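Long-range contact in gene product PA4716 (Pseudomonas aeruginosa, PDB 1U0K), which is a predicted epimerase of the PhzF family, probably with isomerase activity, whose substrate is not known: residues L23-M37 against W40-P54. Sequence-based numbering, arbitrary orientation.
Sequences LAVFDDASALDDAAM and WTRELRQFESIFLLP
F26 and F51 lie side by side on one face of two paired parallel strands and stack with an offset. Their centroids are 4.5 Å apart and their planes 25° apart. F26 also turns its edge toward the face of the W40 five-membered ring, with the planes at 62°, so the three rings form an aromatic cluster. The selenomethionine M37 lays CG over the face of F51, 3.9 Å from the ring centroid. With chi2 at 178° the chain runs on extended past CG, and SE sits obliquely to the same ring in a Met-aromatic contact. L32 CD1 reaches both F51 and W40. L44 CD1 packs against the F26 ring and presses tightly on A24 CB, at 3.5 Å.

The opposite face of the strands carries V25 and I50, which point the same way and touch through their CG2 atoms.

Backbone bonds join the strands: I50 N to A24 O, F26 N to I50 O and L52 N to F26 O. Past the end of strand 21-26, A29 N donates to L52 O at 2.8 Å. Within the helix, M37 O accepts from T41 N and T41 OG1, which arrive from opposite faces of its carbonyl plane. D28 OD1 takes S30 N and S30 OG in an Asx turn, and P54 packs across this carboxylate.

Helix 34-44 links the parallel strands 21-26 and 48-54. Strands 6-12 and 60-67 flank the pair, and helix 78-90 covers the V25 and I50 face. The side chain of E48, the predicted active-site residue, touches H77 and P78. W40 packs on L18 of the second subunit.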
# COMPACT_ATOMS: atom_id res chain seq x y z
N LEU A 23 -4.24 2.36 9.68
CA LEU A 23 -5.64 2.04 9.38
C LEU A 23 -6.37 3.29 8.95
O LEU A 23 -6.22 4.34 9.59
CB LEU A 23 -6.31 1.53 10.65
CG LEU A 23 -7.81 1.28 10.64
CD1 LEU A 23 -8.14 0.04 9.84
CD2 LEU A 23 -8.33 1.17 12.06
N ALA A 24 -7.20 3.19 7.91
CA ALA A 24 -8.14 4.26 7.57
C ALA A 24 -9.54 3.89 8.06
O ALA A 24 -9.99 2.76 7.89
CB ALA A 24 -8.18 4.53 6.10
N VAL A 25 -10.22 4.86 8.68
CA VAL A 25 -11.57 4.69 9.19
C VAL A 25 -12.49 5.74 8.58
O VAL A 25 -12.19 6.92 8.66
CB VAL A 25 -11.62 4.85 10.72
CG1 VAL A 25 -13.05 4.66 11.25
CG2 VAL A 25 -10.65 3.91 11.41
N PHE A 26 -13.58 5.30 7.97
CA PHE A 26 -14.61 6.19 7.44
C PHE A 26 -15.75 6.14 8.47
O PHE A 26 -16.40 5.12 8.61
CB PHE A 26 -15.08 5.72 6.06
CG PHE A 26 -14.06 5.90 4.96
CD1 PHE A 26 -12.89 5.15 4.94
CD2 PHE A 26 -14.28 6.82 3.93
CE1 PHE A 26 -11.96 5.32 3.91
CE2 PHE A 26 -13.37 6.96 2.90
CZ PHE A 26 -12.22 6.23 2.90
N ASP A 27 -15.97 7.22 9.20
CA ASP A 27 -16.92 7.17 10.31
C ASP A 27 -18.39 7.22 9.89
O ASP A 27 -19.26 6.87 10.70
CB ASP A 27 -16.63 8.26 11.34
CG ASP A 27 -16.90 9.63 10.81
OD1 ASP A 27 -16.14 10.08 9.95
OD2 ASP A 27 -17.86 10.32 11.21
N ASP A 28 -18.66 7.63 8.67
CA ASP A 28 -20.02 7.54 8.14
C ASP A 28 -19.97 7.30 6.64
O ASP A 28 -19.88 8.24 5.83
CB ASP A 28 -20.83 8.79 8.48
CG ASP A 28 -22.27 8.68 8.03
OD1 ASP A 28 -22.62 7.73 7.29
OD2 ASP A 28 -23.14 9.52 8.37
N ALA A 29 -20.03 6.02 6.29
CA ALA A 29 -19.91 5.57 4.92
C ALA A 29 -21.27 5.30 4.28
O ALA A 29 -21.36 4.55 3.30
CB ALA A 29 -19.05 4.31 4.88
N SER A 30 -22.31 5.92 4.83
CA SER A 30 -23.69 5.71 4.36
C SER A 30 -23.91 6.03 2.87
O SER A 30 -24.80 5.47 2.26
CB SER A 30 -24.69 6.52 5.20
OG SER A 30 -24.72 6.07 6.54
N ALA A 31 -23.09 6.92 2.32
CA ALA A 31 -23.23 7.32 0.92
C ALA A 31 -22.50 6.41 -0.07
O ALA A 31 -22.67 6.55 -1.28
CB ALA A 31 -22.75 8.75 0.76
N LEU A 32 -21.70 5.46 0.43
CA LEU A 32 -20.85 4.62 -0.43
C LEU A 32 -21.46 3.27 -0.72
O LEU A 32 -21.94 2.58 0.18
CB LEU A 32 -19.50 4.39 0.23
CG LEU A 32 -18.66 5.62 0.56
CD1 LEU A 32 -17.35 5.19 1.22
CD2 LEU A 32 -18.37 6.46 -0.68
N ASP A 33 -21.39 2.84 -1.98
CA ASP A 33 -21.70 1.46 -2.31
C ASP A 33 -20.47 0.57 -2.14
O ASP A 33 -19.38 1.07 -1.84
CB ASP A 33 -22.38 1.32 -3.69
CG ASP A 33 -21.49 1.70 -4.86
OD1 ASP A 33 -20.26 1.84 -4.70
OD2 ASP A 33 -21.97 1.86 -6.01
N ASP A 34 -20.64 -0.74 -2.31
CA ASP A 34 -19.55 -1.69 -2.08
C ASP A 34 -18.34 -1.44 -2.99
O ASP A 34 -17.20 -1.54 -2.54
CB ASP A 34 -20.03 -3.12 -2.28
CG ASP A 34 -21.08 -3.54 -1.27
OD1 ASP A 34 -21.53 -2.70 -0.45
OD2 ASP A 34 -21.48 -4.71 -1.20
N ALA A 35 -18.60 -1.12 -4.25
CA ALA A 35 -17.53 -0.83 -5.19
C ALA A 35 -16.75 0.38 -4.72
O ALA A 35 -15.53 0.38 -4.80
CB ALA A 35 -18.09 -0.58 -6.59
N ALA A 36 -17.44 1.40 -4.21
CA ALA A 36 -16.77 2.60 -3.73
C ALA A 36 -15.92 2.33 -2.49
O ALA A 36 -14.84 2.88 -2.34
CB ALA A 36 -17.78 3.71 -3.48
N MSE A 37 -16.40 1.47 -1.60
CA MSE A 37 -15.65 1.10 -0.42
C MSE A 37 -14.36 0.38 -0.83
O MSE A 37 -13.27 0.70 -0.34
CB MSE A 37 -16.48 0.23 0.51
CG MSE A 37 -17.60 0.99 1.17
SE MSE A 37 -18.66 -0.20 2.29
CE MSE A 37 -20.25 0.87 2.56
N TRP A 40 -12.00 3.00 -2.42
CA TRP A 40 -11.39 3.88 -1.41
C TRP A 40 -10.31 3.13 -0.63
O TRP A 40 -9.30 3.72 -0.25
CB TRP A 40 -12.44 4.46 -0.45
CG TRP A 40 -12.98 5.76 -0.89
CD1 TRP A 40 -14.22 6.01 -1.39
CD2 TRP A 40 -12.28 7.00 -0.92
NE1 TRP A 40 -14.35 7.34 -1.69
CE2 TRP A 40 -13.16 7.97 -1.42
CE3 TRP A 40 -11.00 7.40 -0.54
CZ2 TRP A 40 -12.79 9.31 -1.56
CZ3 TRP A 40 -10.63 8.73 -0.69
CH2 TRP A 40 -11.52 9.66 -1.20
N THR A 41 -10.51 1.85 -0.38
CA THR A 41 -9.51 1.04 0.31
C THR A 41 -8.22 1.02 -0.53
O THR A 41 -7.12 1.18 -0.00
CB THR A 41 -10.06 -0.38 0.55
OG1 THR A 41 -11.22 -0.30 1.40
CG2 THR A 41 -9.07 -1.23 1.33
N ARG A 42 -8.37 0.83 -1.84
CA ARG A 42 -7.23 0.82 -2.76
C ARG A 42 -6.60 2.21 -2.87
O ARG A 42 -5.39 2.33 -3.05
CB ARG A 42 -7.66 0.29 -4.12
CG ARG A 42 -7.84 -1.20 -4.09
CD ARG A 42 -8.65 -1.76 -5.24
NE ARG A 42 -8.80 -3.20 -5.06
CZ ARG A 42 -9.61 -3.98 -5.77
NH1 ARG A 42 -10.37 -3.47 -6.73
NH2 ARG A 42 -9.67 -5.27 -5.50
N GLU A 43 -7.42 3.25 -2.75
CA GLU A 43 -6.92 4.62 -2.76
C GLU A 43 -5.97 4.88 -1.59
O GLU A 43 -4.88 5.41 -1.78
CB GLU A 43 -8.08 5.61 -2.69
CG GLU A 43 -7.69 7.07 -2.84
CD GLU A 43 -7.22 7.42 -4.22
OE1 GLU A 43 -6.52 8.44 -4.34
OE2 GLU A 43 -7.57 6.72 -5.20
N LEU A 44 -6.39 4.50 -0.39
CA LEU A 44 -5.65 4.88 0.81
C LEU A 44 -4.48 3.94 1.12
O LEU A 44 -3.58 4.32 1.85
CB LEU A 44 -6.60 5.00 1.99
CG LEU A 44 -7.67 6.08 1.81
CD1 LEU A 44 -8.49 6.23 3.08
CD2 LEU A 44 -7.04 7.41 1.38
N ARG A 45 -4.50 2.73 0.57
CA ARG A 45 -3.39 1.77 0.62
C ARG A 45 -2.97 1.31 2.01
O ARG A 45 -1.91 0.71 2.19
CB ARG A 45 -2.19 2.31 -0.18
CG ARG A 45 -2.55 2.53 -1.63
CD ARG A 45 -1.54 3.32 -2.37
NE ARG A 45 -0.27 2.62 -2.48
CZ ARG A 45 0.08 1.81 -3.47
NH1 ARG A 45 -0.78 1.55 -4.44
NH2 ARG A 45 1.29 1.26 -3.48
N GLN A 46 -3.82 1.54 3.00
CA GLN A 46 -3.64 0.92 4.30
C GLN A 46 -4.00 -0.56 4.16
O GLN A 46 -4.83 -0.91 3.31
CB GLN A 46 -4.51 1.62 5.34
CG GLN A 46 -4.25 3.12 5.40
CD GLN A 46 -2.80 3.44 5.77
OE1 GLN A 46 -2.31 2.98 6.80
NE2 GLN A 46 -2.12 4.22 4.92
N PHE A 47 -3.37 -1.42 4.94
CA PHE A 47 -3.55 -2.87 4.80
C PHE A 47 -5.05 -3.19 4.89
O PHE A 47 -5.55 -4.02 4.14
CB PHE A 47 -2.75 -3.65 5.83
CG PHE A 47 -2.54 -5.11 5.48
CD1 PHE A 47 -1.37 -5.53 4.85
CD2 PHE A 47 -3.51 -6.05 5.77
CE1 PHE A 47 -1.18 -6.88 4.53
CE2 PHE A 47 -3.32 -7.40 5.44
CZ PHE A 47 -2.16 -7.81 4.82
N GLU A 48 -5.74 -2.52 5.79
CA GLU A 48 -7.21 -2.54 5.84
C GLU A 48 -7.77 -1.13 6.00
O GLU A 48 -7.12 -0.27 6.59
CB GLU A 48 -7.69 -3.42 6.99
CG GLU A 48 -7.41 -4.89 6.76
CD GLU A 48 -7.89 -5.78 7.87
OE1 GLU A 48 -7.30 -5.76 8.96
OE2 GLU A 48 -8.86 -6.54 7.65
N SER A 49 -8.94 -0.91 5.42
CA SER A 49 -9.81 0.22 5.74
C SER A 49 -11.11 -0.32 6.33
O SER A 49 -11.55 -1.41 5.98
CB SER A 49 -10.13 1.08 4.52
OG SER A 49 -9.01 1.83 4.07
N ILE A 50 -11.72 0.45 7.23
CA ILE A 50 -13.01 0.09 7.82
C ILE A 50 -13.99 1.22 7.60
O ILE A 50 -13.64 2.40 7.70
CB ILE A 50 -12.86 -0.29 9.33
CG1 ILE A 50 -14.23 -0.60 9.95
CG2 ILE A 50 -12.14 0.80 10.13
CD1 ILE A 50 -14.15 -1.35 11.23
N PHE A 51 -15.22 0.83 7.29
CA PHE A 51 -16.31 1.74 6.92
C PHE A 51 -17.44 1.54 7.91
O PHE A 51 -17.91 0.42 8.07
CB PHE A 51 -16.77 1.45 5.49
CG PHE A 51 -15.70 1.66 4.46
CD1 PHE A 51 -14.77 0.66 4.20
CD2 PHE A 51 -15.57 2.87 3.78
CE1 PHE A 51 -13.75 0.86 3.30
CE2 PHE A 51 -14.53 3.07 2.88
CZ PHE A 51 -13.63 2.05 2.64
N LEU A 52 -17.84 2.61 8.59
CA LEU A 52 -18.89 2.56 9.61
C LEU A 52 -20.21 3.10 9.08
O LEU A 52 -20.25 4.10 8.37
CB LEU A 52 -18.47 3.33 10.86
CG LEU A 52 -17.14 2.92 11.51
CD1 LEU A 52 -16.83 3.75 12.76
CD2 LEU A 52 -17.11 1.44 11.86
N LEU A 53 -21.29 2.44 9.47
CA LEU A 53 -22.64 2.81 9.06
C LEU A 53 -23.44 3.07 10.33
O LEU A 53 -23.79 2.13 11.05
CB LEU A 53 -23.25 1.71 8.21
CG LEU A 53 -22.36 1.28 7.03
CD1 LEU A 53 -22.76 -0.07 6.47
CD2 LEU A 53 -22.37 2.35 5.94
N PRO A 54 -23.70 4.34 10.64
CA PRO A 54 -24.48 4.68 11.83
C PRO A 54 -25.94 4.26 11.68
O PRO A 54 -26.45 4.06 10.58
CB PRO A 54 -24.37 6.21 11.91
CG PRO A 54 -24.13 6.64 10.52
CD PRO A 54 -23.32 5.55 9.88